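Local structure of aspartate carbamoyltransferase (Leishmania major, 7K46) at residues G51-P56 / D104-V109; D108-R113 / H129-A134; S67-A72 / F316-I321; D47-R52 / A71-L76. The protein probably catalyses the transfer of the carbamoyl group from carbamoyl phosphate to L-aspartate, an early step of de novo pyrimidine synthesis. One frame throughout, in Å; residues are numbered along the deposited sequence. Where two conformers were deposited one is given.

Contact 1: G51-P56 / D104-V109; sequences GRVMTP and DSYSDV
Val53, Met54 and Thr55, at the start of strand 53-58, meet Val109 and the loop just before it in a buried parallel beta contact that opens the pairing with strand 109-113. The register is set by a bridge between Met54 and Val109. Val53 O receives two backbone donors in its carbonyl plane, Asp108 N at 2.8 Å and Val109 N at 3.2 Å, and Thr55 N completes the ladder on Val109 O at 3.1 Å. The Asp108 carboxylate adds a side-chain bond to the backbone of Val53: its CG lies anti to its own carbonyl carbon (chi1 -64°), which brings OD2 to 2.8 Å from Val53 N, met on the anti side and 21° out of the carboxylate plane. Water 1 links Asp108 OD1 to Arg52 NH1, while Arg52 NH2 is hydrogen-bonded to Gly43 O of the second subunit. At the Thr55 side chain three hydroxyls gather, with Thr55 OG1 2.7 Å from Ser107 OG and 2.9 Å from Tyr106 OH; Ser107 OG also bonds Leu103 O, anchoring the loop to the end of helix 96-104. Val53 CG1 touches the edge of the Tyr106 ring at CD1, and Met54 CB rests against Val109 CG1 at 3.7 Å. A salt bridge from Asp108 OD2 to Arg75 of the second subunit places this edge of the parallel alpha/beta sheet of the carbamoyl phosphate domain, where strands 53-58 and 109-113 are neighbours, at a subunit interface.

Contact 2: D108-R113 / H129-A134; sequences DVLVLR and HPIMNA
The Arg113 guanidinium meets Ala134 O at its edge, through NH1 at 2.9 Å, the oxygen standing 27° out of the guanidinium plane; its NE turns instead to Glu60 in a salt bridge. At the other end of the contact the His129 ring is approached obliquely by Asp108 O, 3.8 Å from CG, while ND1 is hydrogen-bonded to Asp104. Between these ends runs an in-register parallel ladder. Leu110 N reaches Pro130 O at 2.9 Å with an almost straight bond (178°), Met132 N returns to Leu110 O, Leu112 N to Met132 O, and Ala134 N to Leu112 O at 2.8 Å. Strands 109-113 and 131-133 are the two ends of a beta-alpha-beta crossover through helix 117-126, and the shared sheet face carrying Leu110, Leu112 and Ile131 is the one this helix covers. There the branches of Ile131 split: CG1 lies 4.1 Å from Leu110 CB, and CG2, anti to the backbone N, reaches 3.9 Å from Leu112 CB. On the opposite face Val111 CG1 touches Ala134 CB at 3.7 Å. Met132, bent at chi2 and chi3, lies roughly perpendicular to Val109, CG to CG2 3.9 Å, and packs onward against Ile321 and Val325 of helix 309-326.

Contact 3: S67-A72 / F316-I321; sequences SSFCAA and FMRMAI
Helix segments 67-72 and 316-321, which touch through Ala72 and Met319, cross at -55° with their axes 8.6 Å apart, and the CA atoms of these two residues come within 4.8 Å. This is a helix-helix crossing that brings the C-terminal helix 309-326 back onto helix 63-74 of the N-terminal half: helix 309-326 falls largely in the sequence range of the aspartate/ornithine-binding family, yet it packs on a helix of the carbamoyl phosphate domain, as in other transcarbamoylases. The Ser-Ser-Arg-Thr sequence running into the start of helix 63-74 resembles the family's Ser-Thr-Arg-Thr carbamoyl phosphate motif. At the near point the small Ala72 lets Met319 close in, with Met319 CG 3.5 Å from both CA and CB of Ala72. Alongside, Ala72 CB also lies 3.9 Å from Arg318 CB. From there the Arg318 chain runs extended from CG to NE, bringing CD and NE over one face of the Phe69 ring. CD sits almost exactly above the ring centre, 3.9 Å from the centroid, a CH-pi contact, and NE lies 3.5 Å from Phe69 CE2. Beyond NE the guanidinium turns 51° from the ring plane, so ring and cation are not stacked flat. Its two terminal nitrogens go to different hydroxyls: NH2 bonds Thr143 OG1 on helix 142-156, and NH1 finds the serine one turn before Ala72. That serine takes a weak hydrogen bond at the guanidinium edge, Arg318 NH1 to Ser68 OG 2.9 Å.

Contact 4: D47-R52 / A71-L76; sequences DTLRGR and AAMMRL
Leu49 and Leu76 hold the two segments together through both backbone and side chain. Leu49 N donates to Leu76 O at 2.9 Å (161° at the hydrogen), and the leucine side chains run alongside each other in the same direction, with Leu49 CD1 3.7 Å from Leu76 CD1. Leu49 CD1 also meets Met73 SD at 4.0 Å. Met73 is bent at chi2 (69°), and this bend places its CE 3.5 Å from Arg52 O, just ahead of the strand. The loop 47-52 leads into strand 53-58, and Leu76 follows helix 63-74 on the way to strand 79-80; the contact therefore ties the entrance of a beta-alpha-beta unit to the exit of its helix, the two strands being parallel neighbours in the sheet. Two overlapping turns hold the loop in shape. A type I turn is closed by Arg50 N on Asp47 O at 3.0 Å, and a type II turn by Arg52 N on Leu49 O at 3.0 Å, with Gly51 at positive phi (83°). A salt bridge of Arg50 NH1 with Asp47 OD2, 3.2 Å, spans the first turn, less certain because Arg50 has two conformers; its NH2 is hydrogen-bonded to Thr45 OG1 of the second subunit. Farther out, Leu49 is backed by Leu326 of helix 309-326 and Leu76 by Met36 of helix 23-41, while Arg75 turns away to a salt bridge with Asp108 of the third subunit.

Overall arrangement
All four contacts lie on the same side of the chain's centre. Contacts 1 and 2, with centres about 9 Å apart, share Asp108 and Val109 and continue one parallel sheet, linked by Asp104 OD1 to His129 ND1 at 2.8 Å. Contacts 3 and 4, with centres about 10 Å apart, overlap on helix 63-74, sharing Ala71 and Ala72. Phe69 joins contact 3 to the sheet: its CD2 lies 3.8 Å from Val111 CG1 and its CE2 3.9 Å from Ala134 CB. Met73 CE of contact 4 sits 4.3 Å from Val109 CG1. Around the trimer, Arg75 in contact 4 reaches Asp108 of the third subunit, the residue shared by contacts 1 and 2 there.

Contact 1: G51-P56 / D104-V109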
loop_
_atom_site.group_PDB
_atom_site.type_symbol
_atom_site.label_atom_id
_atom_site.label_comp_id
_atom_site.label_asym_id
_atom_site.label_seq_id
_atom_site.Cartn_x
_atom_site.Cartn_y
_atom_site.Cartn_z
ATOM N N GLY A 51 -3.982 -11.386 12.069
ATOM C CA GLY A 51 -4.180 -12.444 11.100
ATOM C C GLY A 51 -5.430 -12.334 10.247
ATOM O O GLY A 51 -5.662 -13.219 9.414
ATOM N N ARG A 52 -6.250 -11.298 10.430
ATOM C CA ARG A 52 -7.403 -11.061 9.574
ATOM C C ARG A 52 -7.057 -9.995 8.538
ATOM O O ARG A 52 -6.288 -9.073 8.810
ATOM C CB ARG A 52 -8.626 -10.618 10.386
ATOM C CG ARG A 52 -8.904 -11.475 11.622
ATOM C CD ARG A 52 -9.069 -12.961 11.295
ATOM N NE ARG A 52 -8.983 -13.753 12.523
ATOM C CZ ARG A 52 -8.417 -14.948 12.628
ATOM N NH1 ARG A 52 -7.917 -15.575 11.575
ATOM N NH2 ARG A 52 -8.349 -15.530 13.826
ATOM N N VAL A 53 -7.643 -10.122 7.350
ATOM C CA VAL A 53 -7.243 -9.334 6.185
ATOM C C VAL A 53 -8.427 -8.512 5.690
ATOM O O VAL A 53 -9.509 -9.056 5.449
ATOM C CB VAL A 53 -6.719 -10.244 5.060
ATOM C CG1 VAL A 53 -6.578 -9.453 3.739
ATOM C CG2 VAL A 53 -5.394 -10.873 5.477
ATOM N N MET A 54 -8.205 -7.212 5.515
ATOM C CA MET A 54 -9.138 -6.319 4.845
ATOM C C MET A 54 -8.604 -6.025 3.449
ATOM O O MET A 54 -7.411 -5.724 3.295
ATOM C CB MET A 54 -9.284 -5.003 5.625
ATOM C CG MET A 54 -9.896 -3.838 4.802
ATOM S SD MET A 54 -9.803 -2.242 5.666
ATOM C CE MET A 54 -11.070 -2.475 6.913
ATOM N N THR A 55 -9.475 -6.088 2.439
ATOM C CA THR A 55 -9.133 -5.536 1.126
ATOM C C THR A 55 -10.083 -4.397 0.786
ATOM O O THR A 55 -11.297 -4.633 0.622
ATOM C CB THR A 55 -9.178 -6.581 0.003
ATOM O OG1 THR A 55 -8.263 -7.642 0.284
ATOM C CG2 THR A 55 -8.768 -5.927 -1.318
ATOM N N PRO A 56 -9.590 -3.173 0.624
ATOM C CA PRO A 56 -10.421 -2.110 0.050
ATOM C C PRO A 56 -10.411 -2.175 -1.467
ATOM O O PRO A 56 -9.382 -2.455 -2.094
ATOM C CB PRO A 56 -9.745 -0.818 0.547
ATOM C CG PRO A 56 -8.613 -1.282 1.484
ATOM C CD PRO A 56 -8.276 -2.668 1.042
ATOM N N ASP A 104 -12.450 -12.387 -2.065
ATOM C CA ASP A 104 -12.905 -13.368 -1.079
ATOM C C ASP A 104 -11.979 -14.567 -0.971
ATOM O O ASP A 104 -12.087 -15.339 -0.007
ATOM C CB ASP A 104 -14.303 -13.894 -1.420
ATOM C CG ASP A 104 -15.412 -13.005 -0.917
ATOM O OD1 ASP A 104 -15.255 -12.339 0.130
ATOM O OD2 ASP A 104 -16.467 -12.984 -1.580
ATOM N N SER A 105 -11.113 -14.782 -1.961
ATOM C CA SER A 105 -10.221 -15.925 -1.886
ATOM C C SER A 105 -9.201 -15.776 -0.760
ATOM O O SER A 105 -8.665 -16.781 -0.283
ATOM C CB SER A 105 -9.521 -16.133 -3.228
ATOM O OG SER A 105 -8.535 -15.132 -3.436
ATOM N N TYR A 106 -8.931 -14.555 -0.308
ATOM C CA TYR A 106 -7.913 -14.382 0.716
ATOM C C TYR A 106 -8.297 -13.407 1.826
ATOM O O TYR A 106 -7.522 -13.268 2.780
ATOM C CB TYR A 106 -6.585 -13.939 0.054
ATOM C CG TYR A 106 -6.698 -12.573 -0.560
ATOM C CD1 TYR A 106 -6.576 -11.431 0.231
ATOM C CD2 TYR A 106 -6.976 -12.415 -1.917
ATOM C CE1 TYR A 106 -6.712 -10.161 -0.304
ATOM C CE2 TYR A 106 -7.120 -11.137 -2.470
ATOM C CZ TYR A 106 -6.991 -10.016 -1.647
ATOM O OH TYR A 106 -7.130 -8.739 -2.155
ATOM N N SER A 107 -9.449 -12.732 1.745
ATOM C CA SER A 107 -9.821 -11.660 2.666
ATOM C C SER A 107 -10.816 -12.142 3.719
ATOM O O SER A 107 -11.539 -13.124 3.527
ATOM C CB SER A 107 -10.455 -10.470 1.924
ATOM O OG SER A 107 -9.607 -9.917 0.931
ATOM N N ASP A 108 -10.867 -11.400 4.829
ATOM C CA ASP A 108 -11.903 -11.555 5.845
ATOM C C ASP A 108 -12.980 -10.481 5.770
ATOM O O ASP A 108 -14.100 -10.714 6.227
ATOM C CB ASP A 108 -11.284 -11.520 7.246
ATOM C CG ASP A 108 -10.351 -12.685 7.488
ATOM O OD1 ASP A 108 -10.832 -13.773 7.883
ATOM O OD2 ASP A 108 -9.142 -12.513 7.241
ATOM N N VAL A 109 -12.656 -9.302 5.252
ATOM C CA VAL A 109 -13.625 -8.219 5.134
ATOM C C VAL A 109 -13.251 -7.399 3.909
ATOM O O VAL A 109 -12.066 -7.199 3.617
ATOM C CB VAL A 109 -13.693 -7.353 6.421
ATOM C CG1 VAL A 109 -12.355 -6.663 6.714
ATOM C CG2 VAL A 109 -14.844 -6.319 6.335
HETATM O O HOH W 1 -8.721 -15.453 8.560
#

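Contact 2: D108-R113 / H129-A134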
loop_
_atom_site.group_PDB
_atom_site.type_symbol
_atom_site.label_atom_id
_atom_site.label_comp_id
_atom_site.label_asym_id
_atom_site.label_seq_id
_atom_site.Cartn_x
_atom_site.Cartn_y
_atom_site.Cartn_z
ATOM N N ASP A 108 -10.867 -11.400 4.829
ATOM C CA ASP A 108 -11.903 -11.555 5.845
ATOM C C ASP A 108 -12.980 -10.481 5.770
ATOM O O ASP A 108 -14.100 -10.714 6.227
ATOM C CB ASP A 108 -11.284 -11.520 7.246
ATOM C CG ASP A 108 -10.351 -12.685 7.488
ATOM O OD1 ASP A 108 -10.832 -13.773 7.883
ATOM O OD2 ASP A 108 -9.142 -12.513 7.241
ATOM N N VAL A 109 -12.656 -9.302 5.252
ATOM C CA VAL A 109 -13.625 -8.219 5.134
ATOM C C VAL A 109 -13.251 -7.399 3.909
ATOM O O VAL A 109 -12.066 -7.199 3.617
ATOM C CB VAL A 109 -13.693 -7.353 6.421
ATOM C CG1 VAL A 109 -12.355 -6.663 6.714
ATOM C CG2 VAL A 109 -14.844 -6.319 6.335
ATOM N N LEU A 110 -14.270 -6.962 3.165
ATOM C CA LEU A 110 -14.078 -6.114 2.000
ATOM C C LEU A 110 -14.624 -4.724 2.301
ATOM O O LEU A 110 -15.568 -4.576 3.081
ATOM C CB LEU A 110 -14.791 -6.695 0.767
ATOM C CG LEU A 110 -14.633 -8.188 0.453
ATOM C CD1 LEU A 110 -15.251 -8.499 -0.919
ATOM C CD2 LEU A 110 -13.172 -8.570 0.463
ATOM N N VAL A 111 -14.012 -3.701 1.697
ATOM C CA VAL A 111 -14.505 -2.322 1.792
ATOM C C VAL A 111 -14.702 -1.820 0.368
ATOM O O VAL A 111 -13.722 -1.661 -0.372
ATOM C CB VAL A 111 -13.546 -1.402 2.569
ATOM C CG1 VAL A 111 -14.144 0.015 2.698
ATOM C CG2 VAL A 111 -13.214 -1.979 3.958
ATOM N N LEU A 112 -15.955 -1.556 -0.017
ATOM C CA LEU A 112 -16.291 -1.184 -1.390
ATOM C C LEU A 112 -16.674 0.291 -1.482
ATOM O O LEU A 112 -17.577 0.759 -0.772
ATOM C CB LEU A 112 -17.439 -2.040 -1.941
ATOM C CG LEU A 112 -17.856 -1.659 -3.370
ATOM C CD1 LEU A 112 -16.755 -2.041 -4.378
ATOM C CD2 LEU A 112 -19.194 -2.289 -3.756
ATOM N N ARG A 113 -16.006 1.009 -2.381
ATOM C CA ARG A 113 -16.354 2.384 -2.728
ATOM C C ARG A 113 -16.594 2.448 -4.233
ATOM O O ARG A 113 -15.655 2.318 -5.031
ATOM C CB ARG A 113 -15.247 3.343 -2.298
ATOM C CG ARG A 113 -15.462 4.771 -2.733
ATOM C CD ARG A 113 -16.310 5.528 -1.737
ATOM N NE ARG A 113 -16.453 6.930 -2.112
ATOM C CZ ARG A 113 -16.546 7.934 -1.247
ATOM N NH1 ARG A 113 -16.510 7.726 0.062
ATOM N NH2 ARG A 113 -16.667 9.180 -1.708
ATOM N N HIS A 129 -17.718 -12.887 2.305
ATOM C CA HIS A 129 -17.291 -12.200 3.510
ATOM C C HIS A 129 -18.023 -10.866 3.595
ATOM O O HIS A 129 -18.560 -10.381 2.590
ATOM C CB HIS A 129 -15.769 -11.978 3.519
ATOM C CG HIS A 129 -14.981 -13.252 3.544
ATOM N ND1 HIS A 129 -14.481 -13.841 2.402
ATOM C CD2 HIS A 129 -14.661 -14.080 4.567
ATOM C CE1 HIS A 129 -13.862 -14.964 2.724
ATOM N NE2 HIS A 129 -13.955 -15.131 4.031
ATOM N N PRO A 130 -18.089 -10.260 4.780
ATOM C CA PRO A 130 -18.806 -8.986 4.915
ATOM C C PRO A 130 -18.191 -7.892 4.053
ATOM O O PRO A 130 -16.967 -7.786 3.924
ATOM C CB PRO A 130 -18.672 -8.665 6.409
ATOM C CG PRO A 130 -18.556 -10.032 7.058
ATOM C CD PRO A 130 -17.699 -10.810 6.095
ATOM N N ILE A 131 -19.065 -7.071 3.473
ATOM C CA ILE A 131 -18.677 -5.882 2.719
ATOM C C ILE A 131 -19.084 -4.657 3.525
ATOM O O ILE A 131 -20.241 -4.542 3.947
ATOM C CB ILE A 131 -19.340 -5.842 1.332
ATOM C CG1 ILE A 131 -18.902 -7.030 0.476
ATOM C CG2 ILE A 131 -19.018 -4.512 0.613
ATOM C CD1 ILE A 131 -19.694 -7.136 -0.815
ATOM N N MET A 132 -18.139 -3.743 3.724
ATOM C CA MET A 132 -18.416 -2.434 4.304
ATOM C C MET A 132 -18.624 -1.445 3.160
ATOM O O MET A 132 -17.712 -1.215 2.354
ATOM C CB MET A 132 -17.259 -1.966 5.193
ATOM C CG MET A 132 -16.786 -2.941 6.265
ATOM S SD MET A 132 -17.989 -3.259 7.571
ATOM C CE MET A 132 -18.659 -4.826 7.019
ATOM N N ASN A 133 -19.811 -0.866 3.077
ATOM C CA ASN A 133 -20.070 0.140 2.053
ATOM C C ASN A 133 -19.405 1.455 2.471
ATOM O O ASN A 133 -19.781 2.065 3.474
ATOM C CB ASN A 133 -21.576 0.296 1.850
ATOM C CG ASN A 133 -21.922 1.481 0.974
ATOM O OD1 ASN A 133 -21.083 1.972 0.213
ATOM N ND2 ASN A 133 -23.168 1.943 1.070
ATOM N N ALA A 134 -18.412 1.897 1.700
ATOM C CA ALA A 134 -17.661 3.109 2.003
ATOM C C ALA A 134 -18.248 4.363 1.349
ATOM O O ALA A 134 -17.605 5.421 1.373
ATOM C CB ALA A 134 -16.199 2.932 1.578
#

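Contact 3: S67-A72 / F316-I321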
loop_
_atom_site.group_PDB
_atom_site.type_symbol
_atom_site.label_atom_id
_atom_site.label_comp_id
_atom_site.label_asym_id
_atom_site.label_seq_id
_atom_site.Cartn_x
_atom_site.Cartn_y
_atom_site.Cartn_z
ATOM N N SER A 67 -8.230 5.826 4.080
ATOM C CA SER A 67 -7.179 5.725 5.093
ATOM C C SER A 67 -7.769 5.462 6.473
ATOM O O SER A 67 -7.167 4.752 7.284
ATOM C CB SER A 67 -6.320 6.991 5.091
ATOM O OG SER A 67 -7.099 8.145 5.378
ATOM N N SER A 68 -8.966 5.986 6.742
ATOM C CA SER A 68 -9.624 5.738 8.024
ATOM C C SER A 68 -9.951 4.255 8.206
ATOM O O SER A 68 -9.689 3.676 9.269
ATOM C CB SER A 68 -10.893 6.588 8.125
ATOM O OG SER A 68 -11.457 6.524 9.429
ATOM N N PHE A 69 -10.533 3.620 7.179
ATOM C CA PHE A 69 -10.785 2.176 7.245
ATOM C C PHE A 69 -9.489 1.395 7.447
ATOM O O PHE A 69 -9.441 0.452 8.247
ATOM C CB PHE A 69 -11.482 1.684 5.967
ATOM C CG PHE A 69 -12.982 1.778 6.016
ATOM C CD1 PHE A 69 -13.721 0.851 6.741
ATOM C CD2 PHE A 69 -13.649 2.770 5.315
ATOM C CE1 PHE A 69 -15.121 0.928 6.794
ATOM C CE2 PHE A 69 -15.043 2.854 5.354
ATOM C CZ PHE A 69 -15.776 1.927 6.097
ATOM N N CYS A 70 -8.440 1.755 6.709
ATOM C CA CYS A 70 -7.169 1.041 6.835
ATOM C C CYS A 70 -6.557 1.234 8.213
ATOM O O CYS A 70 -6.066 0.275 8.820
ATOM C CB CYS A 70 -6.191 1.501 5.756
ATOM S SG CYS A 70 -6.773 1.022 4.109
ATOM N N ALA A 71 -6.566 2.469 8.717
ATOM C CA ALA A 71 -6.005 2.720 10.042
ATOM C C ALA A 71 -6.807 2.005 11.123
ATOM O O ALA A 71 -6.234 1.457 12.075
ATOM C CB ALA A 71 -5.959 4.220 10.315
ATOM N N ALA A 72 -8.138 2.019 11.000
ATOM C CA ALA A 72 -8.991 1.296 11.945
ATOM C C ALA A 72 -8.636 -0.183 11.981
ATOM O O ALA A 72 -8.502 -0.777 13.059
ATOM C CB ALA A 72 -10.466 1.479 11.575
ATOM N N PHE A 316 -12.565 5.851 15.304
ATOM C CA PHE A 316 -13.002 4.949 16.364
ATOM C C PHE A 316 -14.355 4.301 16.069
ATOM O O PHE A 316 -14.587 3.143 16.460
ATOM C CB PHE A 316 -12.985 5.701 17.694
ATOM C CG PHE A 316 -11.587 6.042 18.141
ATOM C CD1 PHE A 316 -10.676 5.031 18.399
ATOM C CD2 PHE A 316 -11.172 7.361 18.251
ATOM C CE1 PHE A 316 -9.375 5.324 18.781
ATOM C CE2 PHE A 316 -9.881 7.663 18.631
ATOM C CZ PHE A 316 -8.978 6.635 18.896
ATOM N N MET A 317 -15.240 4.987 15.347
ATOM C CA MET A 317 -16.472 4.326 14.917
ATOM C C MET A 317 -16.165 3.175 13.970
ATOM O O MET A 317 -16.768 2.099 14.062
ATOM C CB MET A 317 -17.415 5.339 14.257
ATOM C CG MET A 317 -18.709 4.717 13.669
ATOM S SD MET A 317 -19.702 3.788 14.868
ATOM C CE MET A 317 -20.326 5.078 15.974
ATOM N N ARG A 318 -15.215 3.371 13.058
ATOM C CA ARG A 318 -14.899 2.292 12.132
ATOM C C ARG A 318 -14.200 1.134 12.837
ATOM O O ARG A 318 -14.416 -0.025 12.472
ATOM C CB ARG A 318 -14.065 2.840 10.976
ATOM C CG ARG A 318 -14.912 3.705 10.042
ATOM C CD ARG A 318 -14.086 4.381 8.943
ATOM N NE ARG A 318 -14.986 5.123 8.066
ATOM C CZ ARG A 318 -15.018 6.444 7.945
ATOM N NH1 ARG A 318 -14.137 7.217 8.563
ATOM N NH2 ARG A 318 -15.959 7.003 7.184
ATOM N N MET A 319 -13.407 1.416 13.874
ATOM C CA MET A 319 -12.853 0.341 14.696
ATOM C C MET A 319 -13.959 -0.428 15.419
ATOM O O MET A 319 -13.954 -1.664 15.454
ATOM C CB MET A 319 -11.861 0.919 15.711
ATOM C CG MET A 319 -10.555 1.443 15.098
ATOM S SD MET A 319 -9.421 2.191 16.312
ATOM C CE MET A 319 -8.953 0.770 17.308
ATOM N N ALA A 320 -14.905 0.294 16.024
ATOM C CA ALA A 320 -16.019 -0.368 16.702
ATOM C C ALA A 320 -16.771 -1.277 15.742
ATOM O O ALA A 320 -17.137 -2.403 16.094
ATOM C CB ALA A 320 -16.973 0.674 17.293
ATOM N N ILE A 321 -16.992 -0.805 14.518
ATOM C CA ILE A 321 -17.727 -1.589 13.527
ATOM C C ILE A 321 -16.925 -2.812 13.102
ATOM O O ILE A 321 -17.431 -3.942 13.131
ATOM C CB ILE A 321 -18.103 -0.705 12.322
ATOM C CG1 ILE A 321 -19.168 0.330 12.741
ATOM C CG2 ILE A 321 -18.642 -1.572 11.163
ATOM C CD1 ILE A 321 -19.399 1.428 11.718
#

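Contact 4: D47-R52 / A71-L76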
loop_
_atom_site.group_PDB
_atom_site.type_symbol
_atom_site.label_atom_id
_atom_site.label_comp_id
_atom_site.label_asym_id
_atom_site.label_seq_id
_atom_site.Cartn_x
_atom_site.Cartn_y
_atom_site.Cartn_z
ATOM N N ASP A 47 -5.166 -6.212 19.626
ATOM C CA ASP A 47 -4.601 -7.212 18.728
ATOM C C ASP A 47 -5.628 -8.256 18.310
ATOM O O ASP A 47 -5.254 -9.291 17.736
ATOM C CB ASP A 47 -3.396 -7.887 19.398
ATOM C CG ASP A 47 -2.377 -8.392 18.393
ATOM O OD1 ASP A 47 -2.007 -7.607 17.484
ATOM O OD2 ASP A 47 -1.943 -9.566 18.518
ATOM N N THR A 48 -6.909 -8.003 18.584
ATOM C CA THR A 48 -7.961 -8.996 18.388
ATOM C C THR A 48 -8.037 -9.490 16.947
ATOM O O THR A 48 -8.356 -10.663 16.708
ATOM C CB THR A 48 -9.304 -8.393 18.812
ATOM O OG1 THR A 48 -9.191 -7.906 20.156
ATOM C CG2 THR A 48 -10.408 -9.444 18.763
ATOM N N LEU A 49 -7.749 -8.626 15.977
ATOM C CA LEU A 49 -7.883 -8.988 14.574
ATOM C C LEU A 49 -6.555 -9.393 13.941
ATOM O O LEU A 49 -6.444 -9.409 12.713
ATOM C CB LEU A 49 -8.540 -7.848 13.789
ATOM C CG LEU A 49 -9.993 -7.516 14.192
ATOM C CD1 LEU A 49 -10.639 -6.554 13.194
ATOM C CD2 LEU A 49 -10.868 -8.771 14.394
ATOM N N ARG A 50 -5.559 -9.761 14.748
ATOM C CA ARG A 50 -4.306 -10.276 14.207
ATOM C C ARG A 50 -4.581 -11.436 13.259
ATOM O O ARG A 50 -5.327 -12.355 13.591
ATOM C CB ARG A 50 -3.395 -10.736 15.348
ATOM C CG ARG A 50 -1.958 -11.053 14.939
ATOM C CD ARG A 50 -1.174 -11.676 16.093
ATOM N NE ARG A 50 -1.558 -13.065 16.318
ATOM C CZ ARG A 50 -2.396 -13.473 17.262
ATOM N NH1 ARG A 50 -2.932 -12.625 18.127
ATOM N NH2 ARG A 50 -2.709 -14.765 17.336
ATOM N N GLY A 51 -3.982 -11.386 12.069
ATOM C CA GLY A 51 -4.180 -12.444 11.100
ATOM C C GLY A 51 -5.430 -12.334 10.247
ATOM O O GLY A 51 -5.662 -13.219 9.414
ATOM N N ARG A 52 -6.250 -11.298 10.430
ATOM C CA ARG A 52 -7.403 -11.061 9.574
ATOM C C ARG A 52 -7.057 -9.995 8.538
ATOM O O ARG A 52 -6.288 -9.073 8.810
ATOM C CB ARG A 52 -8.626 -10.618 10.386
ATOM C CG ARG A 52 -8.904 -11.475 11.622
ATOM C CD ARG A 52 -9.069 -12.961 11.295
ATOM N NE ARG A 52 -8.983 -13.753 12.523
ATOM C CZ ARG A 52 -8.417 -14.948 12.628
ATOM N NH1 ARG A 52 -7.917 -15.575 11.575
ATOM N NH2 ARG A 52 -8.349 -15.530 13.826
ATOM N N ALA A 71 -6.566 2.469 8.717
ATOM C CA ALA A 71 -6.005 2.720 10.042
ATOM C C ALA A 71 -6.807 2.005 11.123
ATOM O O ALA A 71 -6.234 1.457 12.075
ATOM C CB ALA A 71 -5.959 4.220 10.315
ATOM N N ALA A 72 -8.138 2.019 11.000
ATOM C CA ALA A 72 -8.991 1.296 11.945
ATOM C C ALA A 72 -8.636 -0.183 11.981
ATOM O O ALA A 72 -8.502 -0.777 13.059
ATOM C CB ALA A 72 -10.466 1.479 11.575
ATOM N N MET A 73 -8.488 -0.796 10.800
ATOM C CA MET A 73 -8.127 -2.209 10.740
ATOM C C MET A 73 -6.777 -2.465 11.415
ATOM O O MET A 73 -6.635 -3.403 12.208
ATOM C CB MET A 73 -8.108 -2.667 9.275
ATOM C CG MET A 73 -7.901 -4.175 9.084
ATOM S SD MET A 73 -9.359 -5.081 9.654
ATOM C CE MET A 73 -8.881 -6.771 9.227
ATOM N N MET A 74 -5.777 -1.629 11.134
ATOM C CA MET A 74 -4.447 -1.887 11.686
ATOM C C MET A 74 -4.383 -1.634 13.193
ATOM O O MET A 74 -3.624 -2.311 13.898
ATOM C CB MET A 74 -3.404 -1.041 10.944
ATOM C CG MET A 74 -3.321 -1.416 9.461
ATOM S SD MET A 74 -2.125 -0.388 8.573
ATOM C CE MET A 74 -2.442 -0.902 6.872
ATOM N N ARG A 75 -5.156 -0.679 13.703
ATOM C CA ARG A 75 -5.191 -0.430 15.139
ATOM C C ARG A 75 -5.997 -1.481 15.901
ATOM O O ARG A 75 -6.061 -1.420 17.131
ATOM C CB ARG A 75 -5.748 0.970 15.409
ATOM C CG ARG A 75 -4.804 2.103 14.979
ATOM C CD ARG A 75 -5.356 3.442 15.438
ATOM N NE ARG A 75 -4.455 4.547 15.137
ATOM C CZ ARG A 75 -3.447 4.921 15.910
ATOM N NH1 ARG A 75 -3.140 4.259 17.021
ATOM N NH2 ARG A 75 -2.715 5.976 15.553
ATOM N N LEU A 76 -6.625 -2.425 15.201
ATOM C CA LEU A 76 -7.189 -3.618 15.815
ATOM C C LEU A 76 -6.265 -4.816 15.677
ATOM O O LEU A 76 -6.638 -5.928 16.075
ATOM C CB LEU A 76 -8.559 -3.935 15.191
ATOM C CG LEU A 76 -9.624 -2.857 15.457
ATOM C CD1 LEU A 76 -10.848 -3.090 14.581
ATOM C CD2 LEU A 76 -10.007 -2.796 16.941
#